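Uncharacterized protein (Borrelia turicatae, PDB 5VJ4) is of unknown function but is probably a surface lipoprotein, regulated differently between tick and mammal in relapsing fever spirochetes, and may bind lipid. Local coordinates at residues A[264-267]-A[268-272]; A[135-138]-A[139-143]. All blocks are in the same frame, centred on the assembly; numbering follows the deposited sequence.

Contact 1 of 2, residues A[264-267]-A[268-272]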
loop_
_atom_site.group_PDB
_atom_site.type_symbol
_atom_site.label_atom_id
_atom_site.label_comp_id
_atom_site.label_asym_id
_atom_site.label_seq_id
_atom_site.Cartn_x
_atom_site.Cartn_y
_atom_site.Cartn_z
ATOM N N ASP A 264 3.582 -3.622 19.908
ATOM C CA ASP A 264 2.767 -4.627 19.228
ATOM C C ASP A 264 1.907 -4.001 18.152
ATOM O O ASP A 264 1.808 -4.556 17.040
ATOM C CB ASP A 264 1.878 -5.383 20.221
ATOM C CG ASP A 264 2.637 -6.431 21.014
ATOM O OD1 ASP A 264 3.785 -6.745 20.644
ATOM O OD2 ASP A 264 2.072 -6.944 22.006
ATOM N N LYS A 265 1.284 -2.861 18.486
ATOM C CA LYS A 265 0.458 -2.141 17.530
ATOM C C LYS A 265 1.289 -1.701 16.338
ATOM O O LYS A 265 0.900 -1.900 15.178
ATOM C CB LYS A 265 -0.189 -0.945 18.181
ATOM C CG LYS A 265 -1.518 -1.294 18.817
ATOM C CD LYS A 265 -2.056 -0.061 19.519
ATOM C CE LYS A 265 -3.081 -0.380 20.593
ATOM N NZ LYS A 265 -3.010 0.780 21.529
ATOM N N PHE A 266 2.459 -1.150 16.649
ATOM C CA PHE A 266 3.393 -0.668 15.649
ATOM C C PHE A 266 3.749 -1.814 14.729
ATOM O O PHE A 266 3.656 -1.686 13.507
ATOM C CB PHE A 266 4.639 -0.131 16.331
ATOM C CG PHE A 266 5.755 0.207 15.402
ATOM C CD1 PHE A 266 5.709 1.368 14.611
ATOM C CD2 PHE A 266 6.890 -0.606 15.336
ATOM C CE1 PHE A 266 6.766 1.703 13.761
ATOM C CE2 PHE A 266 7.953 -0.279 14.482
ATOM C CZ PHE A 266 7.892 0.879 13.698
ATOM N N ASN A 267 4.121 -2.944 15.315
ATOM C CA ASN A 267 4.430 -4.091 14.499
ATOM C C ASN A 267 3.281 -4.623 13.655
ATOM O O ASN A 267 3.534 -5.158 12.571
ATOM C CB ASN A 267 5.075 -5.182 15.318
ATOM C CG ASN A 267 6.512 -4.858 15.679
ATOM O OD1 ASN A 267 7.096 -5.483 16.552
ATOM N ND2 ASN A 267 7.095 -3.878 14.997
ATOM N N ASN A 268 2.034 -4.449 14.122
ATOM C CA ASN A 268 0.924 -4.940 13.342
ATOM C C ASN A 268 0.725 -4.177 12.040
ATOM O O ASN A 268 0.444 -4.786 10.993
ATOM C CB ASN A 268 -0.396 -5.058 14.105
ATOM C CG ASN A 268 -1.491 -5.735 13.241
ATOM O OD1 ASN A 268 -2.694 -5.532 13.422
ATOM N ND2 ASN A 268 -1.056 -6.527 12.258
ATOM N N VAL A 269 0.892 -2.863 12.077
ATOM C CA VAL A 269 0.759 -2.117 10.811
ATOM C C VAL A 269 1.852 -2.504 9.832
ATOM O O VAL A 269 1.580 -2.654 8.635
ATOM C CB VAL A 269 0.607 -0.594 10.944
ATOM C CG1 VAL A 269 -0.608 -0.272 11.765
ATOM C CG2 VAL A 269 1.726 -0.062 11.733
ATOM N N LEU A 270 3.059 -2.741 10.341
ATOM C CA LEU A 270 4.124 -3.191 9.463
ATOM C C LEU A 270 3.732 -4.478 8.767
ATOM O O LEU A 270 3.870 -4.595 7.569
ATOM C CB LEU A 270 5.405 -3.396 10.223
ATOM C CG LEU A 270 6.048 -2.220 10.950
ATOM C CD1 LEU A 270 7.486 -2.550 11.305
ATOM C CD2 LEU A 270 6.028 -0.930 10.170
ATOM N N ASN A 271 3.209 -5.423 9.536
ATOM C CA ASN A 271 2.807 -6.675 8.966
ATOM C C ASN A 271 1.631 -6.587 8.035
ATOM O O ASN A 271 1.532 -7.361 7.081
ATOM C CB ASN A 271 2.631 -7.762 10.010
ATOM C CG ASN A 271 3.913 -8.603 10.163
ATOM O OD1 ASN A 271 4.043 -9.655 9.537
ATOM N ND2 ASN A 271 4.890 -8.108 10.945
ATOM N N SER A 272 0.753 -5.626 8.270
ATOM C CA SER A 272 -0.430 -5.560 7.416
ATOM C C SER A 272 -0.011 -5.037 6.046
ATOM O O SER A 272 -0.408 -5.542 4.974
ATOM C CB SER A 272 -1.483 -4.659 8.030
ATOM O OG SER A 272 -1.575 -4.874 9.419
#

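Contact 2 of 2, residues A[135-138]-A[139-143]. With SO4 (sulfate ion), chain F.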
loop_
_atom_site.group_PDB
_atom_site.type_symbol
_atom_site.label_atom_id
_atom_site.label_comp_id
_atom_site.label_asym_id
_atom_site.label_seq_id
_atom_site.Cartn_x
_atom_site.Cartn_y
_atom_site.Cartn_z
ATOM N N VAL A 135 13.354 10.018 -22.923
ATOM C CA VAL A 135 13.376 10.585 -21.566
ATOM C C VAL A 135 14.758 10.445 -20.895
ATOM O O VAL A 135 15.321 11.426 -20.371
ATOM C CB VAL A 135 12.284 9.962 -20.681
ATOM C CG1 VAL A 135 12.377 10.507 -19.269
ATOM C CG2 VAL A 135 10.905 10.237 -21.258
ATOM N N ILE A 136 15.314 9.236 -20.932
ATOM C CA ILE A 136 16.586 9.017 -20.256
ATOM C C ILE A 136 17.752 9.634 -21.024
ATOM O O ILE A 136 18.751 10.053 -20.429
ATOM C CB ILE A 136 16.812 7.550 -19.849
ATOM C CG1 ILE A 136 17.020 6.711 -21.044
ATOM C CG2 ILE A 136 15.687 6.977 -18.971
ATOM C CD1 ILE A 136 18.489 6.458 -21.079
ATOM N N TYR A 137 17.603 9.731 -22.347
ATOM C CA TYR A 137 18.550 10.498 -23.184
ATOM C C TYR A 137 18.555 11.966 -22.758
ATOM O O TYR A 137 19.626 12.536 -22.497
ATOM C CB TYR A 137 18.239 10.372 -24.695
ATOM C CG TYR A 137 19.239 11.091 -25.609
ATOM C CD1 TYR A 137 20.323 10.418 -26.179
ATOM C CD2 TYR A 137 19.105 12.447 -25.882
ATOM C CE1 TYR A 137 21.253 11.086 -26.965
ATOM C CE2 TYR A 137 20.023 13.117 -26.680
ATOM C CZ TYR A 137 21.091 12.437 -27.209
ATOM O OH TYR A 137 21.984 13.107 -28.004
ATOM N N ASP A 138 17.355 12.564 -22.698
ATOM C CA ASP A 138 17.233 13.963 -22.297
ATOM C C ASP A 138 17.911 14.215 -20.968
ATOM O O ASP A 138 18.622 15.213 -20.831
ATOM C CB ASP A 138 15.769 14.412 -22.249
ATOM C CG ASP A 138 15.130 14.489 -23.630
ATOM O OD1 ASP A 138 15.736 15.107 -24.527
ATOM O OD2 ASP A 138 14.017 13.947 -23.817
ATOM N N ARG A 139 17.728 13.295 -20.012
ATOM C CA ARG A 139 18.307 13.478 -18.693
ATOM C C ARG A 139 19.804 13.351 -18.769
ATOM O O ARG A 139 20.511 14.294 -18.393
ATOM C CB ARG A 139 17.728 12.507 -17.667
ATOM C CG ARG A 139 18.048 12.860 -16.224
ATOM C CD ARG A 139 17.167 13.996 -15.691
ATOM N NE ARG A 139 17.243 14.084 -14.225
ATOM C CZ ARG A 139 18.187 14.716 -13.502
ATOM N NH1 ARG A 139 19.194 15.355 -14.069
ATOM N NH2 ARG A 139 18.121 14.717 -12.185
ATOM N N LEU A 140 20.288 12.215 -19.287
ATOM C CA LEU A 140 21.731 11.920 -19.230
ATOM C C LEU A 140 22.592 12.935 -19.983
ATOM O O LEU A 140 23.745 13.194 -19.636
ATOM C CB LEU A 140 22.014 10.515 -19.734
ATOM C CG LEU A 140 21.505 9.349 -18.895
ATOM C CD1 LEU A 140 21.989 8.017 -19.454
ATOM C CD2 LEU A 140 21.984 9.512 -17.472
ATOM N N ASN A 141 22.003 13.533 -21.003
ATOM C CA ASN A 141 22.717 14.407 -21.885
ATOM C C ASN A 141 23.202 15.649 -21.156
ATOM O O ASN A 141 24.392 15.969 -21.203
ATOM C CB ASN A 141 21.796 14.762 -23.042
ATOM C CG ASN A 141 22.510 15.404 -24.188
ATOM O OD1 ASN A 141 23.700 15.145 -24.447
ATOM N ND2 ASN A 141 21.780 16.252 -24.893
ATOM N N LYS A 142 22.282 16.296 -20.446
ATOM C CA LYS A 142 22.559 17.525 -19.723
ATOM C C LYS A 142 23.519 17.386 -18.527
ATOM O O LYS A 142 23.769 18.384 -17.859
ATOM C CB LYS A 142 21.231 18.155 -19.273
ATOM C CG LYS A 142 20.535 18.970 -20.357
ATOM C CD LYS A 142 19.520 19.954 -19.784
ATOM C CE LYS A 142 19.464 21.249 -20.596
ATOM N NZ LYS A 142 18.575 22.272 -19.967
ATOM N N LEU A 143 24.071 16.186 -18.283
ATOM C CA LEU A 143 24.825 15.891 -17.067
ATOM C C LEU A 143 26.324 15.609 -17.189
ATOM O O LEU A 143 27.107 15.895 -16.255
ATOM C CB LEU A 143 24.173 14.726 -16.319
ATOM C CG LEU A 143 23.074 15.006 -15.291
ATOM C CD1 LEU A 143 22.573 13.658 -14.797
ATOM C CD2 LEU A 143 23.503 15.897 -14.118
HETATM S S SO4 F . 21.926 16.870 -10.125
HETATM O O1 SO4 F . 22.039 18.309 -9.810
HETATM O O2 SO4 F . 22.103 16.074 -8.888
HETATM O O3 SO4 F . 23.013 16.398 -11.013
HETATM O O4 SO4 F . 20.578 16.725 -10.740
#

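Contact 1 of 2, residues A[264-267]-A[268-272]
Asn268 N is shared between two carbonyls of the preceding turn: it donates to Asp264 O at 2.9 Å and, more bent and only weakly, to Lys265 O at 3.0 Å. Lys265 O also takes Val269 N at 3.2 Å. Asn271 N reaches Asn267 O at 3.1 Å, whereas the bond from Leu270 N to Phe266 O is long and weak. Apart from the weak i to i+3 branch to Lys265 O, these are the i to i+4 bonds of the opening turns of helix 263-301. On its buried side, the Phe266 ring lies with Leu270 CG over one face, and CE2 approaches Leu270 CD1 to 3.9 Å. The ring gets there because its CG is anti to the backbone N (chi1 171°). Phe330 of helix 308-334 and Ile249 of helix 243-256 close round the same pair. The Leu270 methyl CD1 also lies 3.9 Å from Asn267 ND2, which is hydrogen-bonded to Tyr238 OH, while Asn267 OD1 accepts from Lys263 NZ. One turn on, Ser272 OG folds back onto Asn268 O at 2.6 Å, from above the carbonyl plane, joining Ser272 N on that acceptor. Arg188 of the second subunit donates through NE to Asn271 O.

Contact 2 of 2, residues A[135-138]-A[139-143]
The Tyr137 ring and the Asn141 carboxamide run side by side and point the same way, their planes 37° apart. Asn141 ND2 comes to the ring obliquely, 4.0 Å from CE2. Both side chains leave the backbone with CG opposite N (chi1 -177° for Tyr137), which sets them alongside one another one turn apart, and both rest on Leu110 of helix 105-114. The other flat group, the Arg139 guanidinium, receives sulfate O4 at its edge and in its plane; the bond from NH2 is straight but weak, at 3.5 Å. The sulfate, probably from the crystallisation liquor, is also held by Thr207 N. A bend at chi2 (78°) turns the arginine chain, and its NE and NH2 donate to Phe200 O near the end of helix 176-201 and to Ile205 O just beyond it, which fixes the rotation of the group. On the buried side Ile136 and Leu140 lie side by side, pointing the same way, CD1 to CD1 4.2 Å, among Leu107, Leu111 and Ile124 of the two preceding helices. The backbone beneath bonds regularly: Arg139 N to Val135 O at 3.1 Å, Leu140 N to Ile136 O at 2.9 Å and Asn141 N to Tyr137 O at 3.0 Å. Beyond Asn141 the chain leaves the helix, and Leu143 N reaches back to Leu140 O at 3.3 Å. The arrangement is that of a short amphipathic helix, most of 133-141 together with its exit, packed within an all-helical fold.

In the fold
Contacts 1 and 2 lie on opposite sides of the chain's centre, with nearest atoms about 30 Å apart, and share no helix. Both are partly buried, but contact 1 belongs to the first turns of the long helix 263-301, whereas contact 2 takes in most of the short helix 133-141 and its exit into a loop. An aromatic ring is part of the buried side in contact 1, whereas the buried residues of contact 2 itself are aliphatic and its tyrosine is partly exposed. Their polar chemistry differs too: asparagine side chains carry polar links of contact 1 to its surroundings, and it borders the second subunit, while contact 2 touches no other protein chain of the assembly and directs an arginine towards backbone carbonyls and an anion.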